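Local coordinates for protein tryptophan decarboxylase 1 (Oryza sativa subsp. japonica, PDB 6KHO) that decarboxylates L-tryptophan to tryptamine and 5-hydroxy-L-tryptophan to serotonin as a pyridoxal-5'-phosphate-dependent homodimer, at residues D211-H214 and S215-K219; V278-V281 and G282-A285; A200-H203 and R204-V207; T476-G480 and R481-R485; Y242-P246 and A247-E251. All coordinates share one frame; numbering follows the deposited sequence.

Contact 1 (211-214 with 215-219) lies at the cofactor: His214 rests against PLP and also belongs to the serotonin-binding site. Contact 3 precedes it directly in the chain, at the far end of strand 205-210, with centres about 19 Å apart. Contacts 2 and 5 are neighbouring helix starts, centres about 9 Å apart, and they touch. Their side chains keep well away from the cofactor: Val281 of contact 2 is about 12 Å from PLP at the nearest atoms, Leu244 of contact 5 about 13 Å. Contact 4 is a hairpin whose Arg485 comes to about 7 Å from PLP. Tyr242 connects three of them, touching Gln212 of contact 1 and Val478 and Gly479 of contact 4.

Contact 1: residues D211-H214 and S215-K219; sequences DQTH and STFFK. With PLP (pyridoxal-5'-phosphate), chain C.
His214 caps the start of helix 215-223 with its imidazole. ND1 accepts from Thr216 N at 3.2 Å. The bond is nearly straight, 167° at the hydrogen, and the amide lies close to the ring plane. His214 O takes a second bond from Phe217 N at 3.0 Å. Side chain and main chain of one residue therefore meet two amides of the first helical turn. Thr213 OG1 is bonded to Ala210 O, just before the segment.

The same ring serves the cofactor. CG is anti to the backbone N (chi1 -159°), which turns one face of the imidazole to the pyridine ring of PLP, C6 lying over it offset toward the rim. His214 CB comes to 3.7 Å from PLP N1. The ND1 bond helps to fix the rotation of the ring. A histidine packed against the PLP ring is a feature of group II decarboxylases; here the same ring also caps a helix, and His214 binds serotonin as well. An alanine in place of His214 would take away the ring, and would probably strip PLP of this support and leave Thr216 N without its capping acceptor.

The apolar contact is Thr213 CG2 on Phe217 CB, at 3.6 Å. The Phe218 ring instead turns its edge to a carbonyl oxygen, with CE2 3.7 Å from Thr213 O.

Phe217 packs on Met179 and Leu183 of helix 175-194 and on Cys267 of strand 262-269. Phe218 reaches Ile231 and Ser233 of strand 231-234. Val380 of the second subunit packs on His214 and Thr216.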
# COMPACT_ATOMS: atom_id res chain seq x y z
N ASP A 211 -16.40 -12.98 17.07
CA ASP A 211 -15.25 -12.59 17.87
C ASP A 211 -13.96 -13.24 17.40
O ASP A 211 -12.90 -12.90 17.93
CB ASP A 211 -15.49 -12.90 19.36
CG ASP A 211 -15.70 -14.37 19.64
OD1 ASP A 211 -15.52 -15.21 18.73
OD2 ASP A 211 -16.07 -14.70 20.79
N GLN A 212 -14.00 -14.16 16.44
CA GLN A 212 -12.78 -14.69 15.84
C GLN A 212 -12.27 -13.84 14.68
O GLN A 212 -11.19 -14.11 14.14
CB GLN A 212 -13.00 -16.13 15.36
CG GLN A 212 -13.37 -17.12 16.46
CD GLN A 212 -12.40 -17.07 17.61
OE1 GLN A 212 -11.22 -17.40 17.46
NE2 GLN A 212 -12.87 -16.63 18.77
N THR A 213 -13.04 -12.83 14.27
CA THR A 213 -12.63 -11.99 13.15
C THR A 213 -11.36 -11.23 13.50
O THR A 213 -11.17 -10.80 14.64
CB THR A 213 -13.76 -11.03 12.78
OG1 THR A 213 -14.92 -11.80 12.40
CG2 THR A 213 -13.37 -10.13 11.61
N HIS A 214 -10.48 -11.09 12.51
CA HIS A 214 -9.21 -10.40 12.72
C HIS A 214 -9.43 -9.01 13.28
O HIS A 214 -10.36 -8.30 12.89
CB HIS A 214 -8.44 -10.33 11.40
CG HIS A 214 -6.97 -10.12 11.58
ND1 HIS A 214 -6.42 -8.88 11.82
CD2 HIS A 214 -5.93 -10.99 11.54
CE1 HIS A 214 -5.10 -8.99 11.93
NE2 HIS A 214 -4.79 -10.26 11.76
N SER A 215 -8.56 -8.62 14.22
CA SER A 215 -8.70 -7.33 14.89
C SER A 215 -8.72 -6.16 13.92
O SER A 215 -9.31 -5.12 14.24
CB SER A 215 -7.56 -7.14 15.90
OG SER A 215 -6.30 -7.25 15.26
N THR A 216 -8.13 -6.33 12.74
CA THR A 216 -8.09 -5.24 11.76
C THR A 216 -9.47 -4.87 11.22
O THR A 216 -9.65 -3.75 10.74
CB THR A 216 -7.15 -5.61 10.62
OG1 THR A 216 -6.71 -4.41 9.97
CG2 THR A 216 -7.81 -6.55 9.60
N PHE A 217 -10.45 -5.78 11.27
CA PHE A 217 -11.81 -5.42 10.86
C PHE A 217 -12.39 -4.35 11.78
O PHE A 217 -12.96 -3.35 11.32
CB PHE A 217 -12.74 -6.63 10.87
CG PHE A 217 -14.19 -6.27 10.68
CD1 PHE A 217 -14.64 -5.75 9.47
CD2 PHE A 217 -15.10 -6.41 11.71
CE1 PHE A 217 -15.97 -5.40 9.29
CE2 PHE A 217 -16.45 -6.06 11.54
CZ PHE A 217 -16.88 -5.56 10.32
N PHE A 218 -12.27 -4.57 13.09
CA PHE A 218 -12.82 -3.61 14.03
C PHE A 218 -12.13 -2.27 13.92
O PHE A 218 -12.77 -1.22 14.07
CB PHE A 218 -12.74 -4.19 15.44
CG PHE A 218 -13.42 -5.53 15.56
CD1 PHE A 218 -14.80 -5.62 15.61
CD2 PHE A 218 -12.68 -6.70 15.56
CE1 PHE A 218 -15.44 -6.86 15.69
CE2 PHE A 218 -13.31 -7.94 15.64
CZ PHE A 218 -14.69 -8.01 15.71
N LYS A 219 -10.83 -2.28 13.60
CA LYS A 219 -10.11 -1.02 13.40
C LYS A 219 -10.61 -0.30 12.15
O LYS A 219 -10.77 0.93 12.16
CB LYS A 219 -8.61 -1.30 13.31
CG LYS A 219 -7.78 -0.08 12.95
CD LYS A 219 -6.28 -0.39 13.00
CE LYS A 219 -5.49 0.64 12.22
NZ LYS A 219 -4.10 0.19 11.99
N1 PLP C . -7.71 -11.50 8.01
C2 PLP C . -7.27 -12.81 8.03
C2A PLP C . -8.23 -13.95 8.14
C3 PLP C . -5.92 -13.08 7.95
O3 PLP C . -5.48 -14.38 7.96
C4 PLP C . -5.00 -12.04 7.83
C4A PLP C . -3.60 -12.33 7.37
C5 PLP C . -5.44 -10.72 7.82
C6 PLP C . -6.80 -10.46 7.91
C5A PLP C . -4.40 -9.63 7.71
O4P PLP C . -4.93 -8.37 7.40
P PLP C . -4.03 -7.23 6.68
O1P PLP C . -2.71 -7.07 7.39
O2P PLP C . -4.83 -5.95 6.71
O3P PLP C . -3.71 -7.60 5.25

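Contact 2: residues V278-V281 and G282-A285; sequences VDPV and GAVA
Pro280 and Val284 meet where the loop turns into helix 281-289. Val284 N donates to Pro280 O at 3.0 Å. The next bond of the helix follows one residue on, from Ala285 N to Val281 O, also at 3.0 Å.

Pro280 is the N-cap residue. Its ring has no polar atom to offer the first amides, so its part in the cap is played by the carbonyl. Val284 folds over that oxygen. Its CG2 lies anti to the carbonyl carbon, beside the backbone N, and so comes to 3.3 Å from Pro280 O. The methyl thus crowds the acceptor that the Val284 amide already uses. Ala283 adds an apolar contact, its CB 4.2 Å from Pro280 CB. Val284 CG2 stands a little farther from Pro280 CD, at 4.4 Å. Ala285 CB approaches Val281 O at 3.7 Å.

Asp279 positions the turn from one residue earlier. Its carboxylate is buried and held by two backbone amides. OD2 accepts from Thr269 N, and OD1 probably accepts from Leu244 N. This ties the helix start to the end of strand 262-269 and to the loop of contact 5.

Helix 281-289 connects the adjacent parallel strands 262-269 and 294-298 of the main sheet, a beta-alpha-beta crossover, and this contact is the start of that helix. Farther out, Pro280 and Ala283 pack on Pro246 at the start of helix 246-258. Val284 packs on Leu249 of that helix and on Val266 of strand 262-269. Val281 turns to the loops, onto Val270 and Val321.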
# COMPACT_ATOMS: atom_id res chain seq x y z
N VAL A 278 -14.32 -21.52 10.32
CA VAL A 278 -14.94 -21.17 9.05
C VAL A 278 -16.39 -20.78 9.29
O VAL A 278 -17.18 -21.62 9.74
CB VAL A 278 -14.86 -22.31 8.03
CG1 VAL A 278 -15.71 -21.97 6.81
CG2 VAL A 278 -13.40 -22.58 7.62
N ASP A 279 -16.74 -19.53 8.99
CA ASP A 279 -18.12 -19.08 9.12
C ASP A 279 -18.96 -19.65 7.98
O ASP A 279 -18.47 -19.77 6.85
CB ASP A 279 -18.18 -17.54 9.11
CG ASP A 279 -17.50 -16.90 10.34
OD1 ASP A 279 -17.23 -17.62 11.33
OD2 ASP A 279 -17.24 -15.67 10.32
N PRO A 280 -20.24 -20.01 8.23
CA PRO A 280 -21.08 -20.55 7.15
C PRO A 280 -21.60 -19.45 6.24
O PRO A 280 -22.54 -18.73 6.60
CB PRO A 280 -22.22 -21.24 7.92
CG PRO A 280 -22.35 -20.42 9.17
CD PRO A 280 -20.98 -19.88 9.51
N VAL A 281 -20.98 -19.31 5.06
CA VAL A 281 -21.13 -18.09 4.27
C VAL A 281 -22.57 -17.91 3.81
O VAL A 281 -23.15 -16.82 3.94
CB VAL A 281 -20.16 -18.11 3.07
CG1 VAL A 281 -20.46 -16.96 2.13
CG2 VAL A 281 -18.70 -18.07 3.55
N GLY A 282 -23.17 -18.96 3.23
CA GLY A 282 -24.53 -18.84 2.74
C GLY A 282 -25.52 -18.50 3.85
O GLY A 282 -26.37 -17.62 3.69
N ALA A 283 -25.41 -19.19 4.98
CA ALA A 283 -26.35 -18.92 6.08
C ALA A 283 -26.21 -17.50 6.61
O ALA A 283 -27.21 -16.89 7.00
CB ALA A 283 -26.14 -19.93 7.20
N VAL A 284 -24.99 -16.95 6.60
CA VAL A 284 -24.79 -15.57 7.05
C VAL A 284 -25.43 -14.59 6.07
O VAL A 284 -26.07 -13.61 6.48
CB VAL A 284 -23.28 -15.28 7.22
CG1 VAL A 284 -23.02 -13.78 7.39
CG2 VAL A 284 -22.75 -16.04 8.42
N ALA A 285 -25.22 -14.81 4.77
CA ALA A 285 -25.78 -13.90 3.77
C ALA A 285 -27.30 -13.88 3.86
O ALA A 285 -27.93 -12.83 3.69
CB ALA A 285 -25.34 -14.33 2.38

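Contact 3: residues A200-H203 and R204-V207; sequences AGLH and RLAV
Gly201 and Arg204 close a local turn around the short 3-10 segment that leads from a loop into strand 205-210. Arg204 N donates to Gly201 O at 3.1 Å. Leu205 N repeats the pattern to Leu202 O at 3.2 Å. Both bonds span three residues. A water donates to Leu202 O and to Leu205 O, at 2.7 Å from the former, and so extends the join.

His203 is folded back over the turn. With chi1 at 78°, its CG lies between the backbone N and the carbonyl carbon, and ND1 bonds to Ala200 O in the ring plane at 3.0 Å. One ring face receives Arg204 CG in a CH-pi contact, 4.0 Å from the centroid. The strand that begins here belongs to the central mixed sheet of the PLP-binding domain. The backbones of Arg204 and Ala206 bond to that of Val262 in the adjacent strand 262-269.

On the apolar side, Leu202 CD1 meets Leu205 CD1 at 3.7 Å, the two side chains crossing at about a right angle. Arg187 of helix 175-194 touches both leucines. Leu202 also packs on Leu202 of the second subunit, and His203 on Val199 of that subunit.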
# COMPACT_ATOMS: atom_id res chain seq x y z
N ALA A 200 -25.16 13.04 10.56
CA ALA A 200 -25.81 13.02 11.87
C ALA A 200 -26.33 11.62 12.22
O ALA A 200 -26.38 11.26 13.40
CB ALA A 200 -26.95 14.03 11.92
N GLY A 201 -26.69 10.83 11.21
CA GLY A 201 -27.20 9.49 11.42
C GLY A 201 -26.16 8.40 11.56
O GLY A 201 -26.54 7.24 11.74
N LEU A 202 -24.87 8.73 11.51
CA LEU A 202 -23.83 7.70 11.56
C LEU A 202 -23.86 6.94 12.89
O LEU A 202 -23.58 5.73 12.92
CB LEU A 202 -22.45 8.32 11.32
CG LEU A 202 -21.21 7.43 11.13
CD1 LEU A 202 -21.54 6.11 10.44
CD2 LEU A 202 -20.11 8.16 10.33
N HIS A 203 -24.24 7.60 13.98
CA HIS A 203 -24.23 6.91 15.27
C HIS A 203 -25.35 5.88 15.40
O HIS A 203 -25.41 5.18 16.41
CB HIS A 203 -24.32 7.92 16.41
CG HIS A 203 -25.70 8.46 16.63
ND1 HIS A 203 -26.30 9.34 15.75
CD2 HIS A 203 -26.60 8.23 17.61
CE1 HIS A 203 -27.52 9.62 16.19
NE2 HIS A 203 -27.73 8.96 17.31
N ARG A 204 -26.21 5.74 14.40
CA ARG A 204 -27.24 4.72 14.42
C ARG A 204 -26.91 3.49 13.59
O ARG A 204 -27.67 2.51 13.62
CB ARG A 204 -28.58 5.31 13.95
CG ARG A 204 -29.19 6.29 14.94
CD ARG A 204 -30.68 6.53 14.66
NE ARG A 204 -30.94 6.82 13.25
CZ ARG A 204 -31.62 6.02 12.42
NH1 ARG A 204 -32.11 4.86 12.85
NH2 ARG A 204 -31.81 6.37 11.15
N LEU A 205 -25.80 3.49 12.84
CA LEU A 205 -25.41 2.33 12.04
C LEU A 205 -24.71 1.29 12.91
O LEU A 205 -23.90 1.62 13.77
CB LEU A 205 -24.48 2.75 10.89
CG LEU A 205 -24.94 3.88 9.96
CD1 LEU A 205 -24.05 3.95 8.71
CD2 LEU A 205 -26.40 3.70 9.54
N ALA A 206 -25.01 0.02 12.65
CA ALA A 206 -24.38 -1.07 13.38
C ALA A 206 -23.71 -2.04 12.42
O ALA A 206 -24.18 -2.24 11.29
CB ALA A 206 -25.40 -1.83 14.24
N VAL A 207 -22.62 -2.66 12.88
CA VAL A 207 -21.87 -3.64 12.11
C VAL A 207 -21.57 -4.85 12.99
O VAL A 207 -21.55 -4.76 14.22
CB VAL A 207 -20.55 -3.06 11.53
CG1 VAL A 207 -20.83 -1.82 10.72
CG2 VAL A 207 -19.55 -2.75 12.63
O HOH W 1 -22.18 3.78 14.17

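Contact 4: residues T476-G480 and R481-R485; sequences TVVGG and RFVLR
Thr476 and Val483 make the tight end of this contact. Thr476 N donates to Val483 O at 2.8 Å, and Val483 N returns a bond to Thr476 O at 2.9 Å. Beside them Thr476 CG2 lies against the aliphatic part of Arg485, 3.8 Å from CG. With OG1 anti to the backbone N (chi1 -168°), the hydroxyl bonds to Ser274 OG while the methyl meets the arginine. Val478 CB and Val483 CG2 pack at 3.9 Å on this same face of the hairpin.

The Arg485 head is buried, and each of its three nitrogens has a carbonyl partner. Its NE, NH1 and NH2 bond to the carbonyls of Ser274, Phe103 and Thr273, and the group makes a cation-pi contact with Phe104 of the serotonin site. These anchors bring one end of the hairpin close to the active site.

The two strands are a beta hairpin at the edge of the four-stranded antiparallel sheet that follows the PLP-binding domain. Gly479 and Gly480 form the two-residue turn. Both have positive phi, and their angles are close to a type I' turn.

Toward this exposed turn the pairing slackens. Val478 N still bonds Arg481 O at 3.0 Å, but the return bond, Arg481 N to Val478 O, is long at 3.3 Å and bent. Val477, exposed, contributes a CA-H...O contact to Arg481 O at 3.2 Å. Arg481 bends back so that Gly480 O lies over one guanidinium face, 3.4 Å from CZ. The N-H groups turn instead to salt bridges with Glu451 through NE and Asp455 through NH2.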
# COMPACT_ATOMS: atom_id res chain seq x y z
N THR A 476 -1.99 -18.74 20.85
CA THR A 476 -3.30 -18.13 20.78
C THR A 476 -4.11 -18.63 21.97
O THR A 476 -3.65 -19.48 22.74
CB THR A 476 -3.98 -18.44 19.44
OG1 THR A 476 -5.14 -17.61 19.28
CG2 THR A 476 -4.38 -19.90 19.36
N VAL A 477 -5.32 -18.09 22.12
CA VAL A 477 -6.23 -18.45 23.21
C VAL A 477 -7.51 -18.99 22.58
O VAL A 477 -8.20 -18.26 21.86
CB VAL A 477 -6.54 -17.25 24.12
CG1 VAL A 477 -7.59 -17.64 25.15
CG2 VAL A 477 -5.27 -16.74 24.80
N VAL A 478 -7.83 -20.25 22.87
CA VAL A 478 -8.99 -20.94 22.31
C VAL A 478 -9.84 -21.45 23.46
O VAL A 478 -9.45 -22.39 24.16
CB VAL A 478 -8.58 -22.10 21.39
CG1 VAL A 478 -9.81 -22.80 20.86
CG2 VAL A 478 -7.67 -21.61 20.26
N GLY A 479 -11.02 -20.85 23.64
CA GLY A 479 -11.88 -21.23 24.74
C GLY A 479 -11.18 -21.11 26.08
O GLY A 479 -11.10 -22.08 26.84
N GLY A 480 -10.64 -19.92 26.36
CA GLY A 480 -9.99 -19.64 27.62
C GLY A 480 -8.71 -20.40 27.89
O GLY A 480 -8.19 -20.36 29.01
N ARG A 481 -8.17 -21.08 26.88
CA ARG A 481 -7.02 -21.96 27.04
C ARG A 481 -5.82 -21.45 26.25
O ARG A 481 -5.97 -20.93 25.14
CB ARG A 481 -7.36 -23.38 26.59
CG ARG A 481 -8.42 -24.03 27.46
CD ARG A 481 -7.77 -24.93 28.49
NE ARG A 481 -7.02 -24.20 29.52
CZ ARG A 481 -7.54 -23.41 30.46
NH1 ARG A 481 -8.85 -23.23 30.54
NH2 ARG A 481 -6.75 -22.80 31.33
N PHE A 482 -4.63 -21.62 26.83
CA PHE A 482 -3.38 -21.32 26.13
C PHE A 482 -3.10 -22.42 25.12
O PHE A 482 -3.03 -23.60 25.48
CB PHE A 482 -2.23 -21.22 27.13
CG PHE A 482 -1.00 -20.54 26.60
CD1 PHE A 482 -0.07 -21.24 25.84
CD2 PHE A 482 -0.77 -19.20 26.86
CE1 PHE A 482 1.06 -20.61 25.36
CE2 PHE A 482 0.36 -18.57 26.39
CZ PHE A 482 1.29 -19.28 25.63
N VAL A 483 -2.96 -22.04 23.85
CA VAL A 483 -2.83 -22.98 22.74
C VAL A 483 -1.63 -22.58 21.88
O VAL A 483 -1.37 -21.39 21.68
CB VAL A 483 -4.12 -23.04 21.91
CG1 VAL A 483 -3.93 -23.84 20.64
CG2 VAL A 483 -5.26 -23.63 22.75
N LEU A 484 -0.88 -23.57 21.41
CA LEU A 484 0.21 -23.34 20.48
C LEU A 484 -0.30 -23.52 19.06
O LEU A 484 -0.93 -24.54 18.74
CB LEU A 484 1.38 -24.29 20.75
CG LEU A 484 2.09 -24.16 22.11
CD1 LEU A 484 3.42 -24.90 22.11
CD2 LEU A 484 2.30 -22.69 22.47
N ARG A 485 -0.02 -22.55 18.19
CA ARG A 485 -0.28 -22.69 16.77
C ARG A 485 0.94 -23.28 16.06
O ARG A 485 2.08 -22.91 16.35
CB ARG A 485 -0.63 -21.33 16.14
CG ARG A 485 -1.91 -20.72 16.66
CD ARG A 485 -2.08 -19.29 16.15
NE ARG A 485 -2.65 -19.24 14.80
CZ ARG A 485 -1.94 -19.17 13.68
NH1 ARG A 485 -0.60 -19.18 13.73
NH2 ARG A 485 -2.55 -19.12 12.51

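Contact 5: residues Y242-P246 and A247-E251; sequences YGLDP and ARLLE
Asp245 is the N-cap of helix 246-258, and its side chain bends over the first turn to meet Ala247 and Arg248. CB points at the helix and touches Arg248 CB at 4.1 Å. Next comes CG, anti to the backbone N (chi1 -174°), which swings the carboxylate over the helix start. OD1 does the capping. It accepts from Ala247 N at 3.2 Å, and the amide approaches from above the carboxylate plane. Ala247 CB also lies near this oxygen, at 3.7 Å.

OD2 has a looser role. It stands 4.3 Å from Arg248 NE, well out of the guanidinium plane. No N-H points at it, so any attraction is probably one of charge alone. The arginine is extended from CG to NE and turns its tip elsewhere, with NH2 in a salt bridge to Glu239 and NH1 bonded to Pro235 O.

A leucine in place of Asp245 would probably leave Ala247 N without its capping acceptor and Arg248 without the nearby negative charge.

The backbone continues the turn. Asp245 O accepts from Leu249 N at 3.1 Å. Pro246, the first helical residue, has no amide hydrogen to satisfy, and its O takes Leu250 N at 2.9 Å.

Leu244 lies just before the cap and packs on Ile234 of strand 231-234 and Ala210 of strand 205-210. Its side chain crosses that of Leu249 at about a right angle, the two CD2 methyls 4.2 Å apart.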
# COMPACT_ATOMS: atom_id res chain seq x y z
N TYR A 242 -15.97 -22.68 16.80
CA TYR A 242 -15.69 -21.26 16.86
C TYR A 242 -16.05 -20.52 15.56
O TYR A 242 -15.64 -19.37 15.39
CB TYR A 242 -14.23 -21.02 17.27
CG TYR A 242 -13.97 -21.61 18.64
CD1 TYR A 242 -14.26 -20.88 19.79
CD2 TYR A 242 -13.50 -22.92 18.80
CE1 TYR A 242 -14.06 -21.41 21.07
CE2 TYR A 242 -13.29 -23.46 20.07
CZ TYR A 242 -13.57 -22.70 21.20
OH TYR A 242 -13.38 -23.22 22.46
N GLY A 243 -16.83 -21.15 14.67
CA GLY A 243 -17.45 -20.41 13.58
C GLY A 243 -18.67 -19.63 14.03
O GLY A 243 -19.29 -19.91 15.07
N LEU A 244 -19.04 -18.62 13.25
CA LEU A 244 -20.19 -17.79 13.58
C LEU A 244 -21.48 -18.60 13.51
O LEU A 244 -21.76 -19.27 12.51
CB LEU A 244 -20.28 -16.59 12.64
CG LEU A 244 -21.43 -15.61 12.90
CD1 LEU A 244 -21.35 -15.00 14.30
CD2 LEU A 244 -21.40 -14.51 11.84
N ASP A 245 -22.26 -18.56 14.60
CA ASP A 245 -23.58 -19.17 14.62
C ASP A 245 -24.58 -18.20 14.01
O ASP A 245 -24.75 -17.09 14.53
CB ASP A 245 -23.98 -19.52 16.06
CG ASP A 245 -25.29 -20.30 16.15
OD1 ASP A 245 -25.97 -20.52 15.12
OD2 ASP A 245 -25.63 -20.72 17.28
N PRO A 246 -25.23 -18.54 12.89
CA PRO A 246 -26.13 -17.57 12.26
C PRO A 246 -27.35 -17.24 13.10
O PRO A 246 -27.91 -16.14 12.96
CB PRO A 246 -26.52 -18.25 10.94
CG PRO A 246 -25.57 -19.40 10.79
CD PRO A 246 -25.20 -19.82 12.16
N ALA A 247 -27.77 -18.14 13.99
CA ALA A 247 -28.84 -17.80 14.92
C ALA A 247 -28.41 -16.67 15.86
O ALA A 247 -29.18 -15.75 16.12
CB ALA A 247 -29.27 -19.03 15.72
N ARG A 248 -27.17 -16.73 16.35
CA ARG A 248 -26.68 -15.65 17.21
C ARG A 248 -26.55 -14.34 16.43
O ARG A 248 -26.78 -13.26 16.98
CB ARG A 248 -25.34 -16.03 17.84
CG ARG A 248 -25.46 -16.82 19.15
CD ARG A 248 -24.11 -17.14 19.79
NE ARG A 248 -24.16 -18.38 20.57
CZ ARG A 248 -23.14 -18.89 21.26
NH1 ARG A 248 -21.96 -18.28 21.28
NH2 ARG A 248 -23.30 -20.03 21.93
N LEU A 249 -26.20 -14.42 15.14
CA LEU A 249 -26.11 -13.21 14.33
C LEU A 249 -27.50 -12.60 14.11
O LEU A 249 -27.68 -11.38 14.24
CB LEU A 249 -25.44 -13.53 13.00
CG LEU A 249 -25.50 -12.41 11.96
CD1 LEU A 249 -24.68 -11.20 12.40
CD2 LEU A 249 -25.04 -12.91 10.58
N LEU A 250 -28.48 -13.44 13.77
CA LEU A 250 -29.84 -12.94 13.53
C LEU A 250 -30.42 -12.28 14.78
O LEU A 250 -31.07 -11.23 14.70
CB LEU A 250 -30.74 -14.08 13.05
CG LEU A 250 -32.24 -13.79 12.85
CD1 LEU A 250 -32.47 -12.51 12.07
CD2 LEU A 250 -32.89 -14.96 12.13
N GLU A 251 -30.18 -12.87 15.95
CA GLU A 251 -30.70 -12.27 17.17
C GLU A 251 -30.07 -10.91 17.44
O GLU A 251 -30.77 -9.95 17.79
CB GLU A 251 -30.48 -13.23 18.34
CG GLU A 251 -30.61 -12.61 19.69
CD GLU A 251 -30.02 -13.48 20.78
OE1 GLU A 251 -30.26 -13.20 21.97
OE2 GLU A 251 -29.29 -14.45 20.43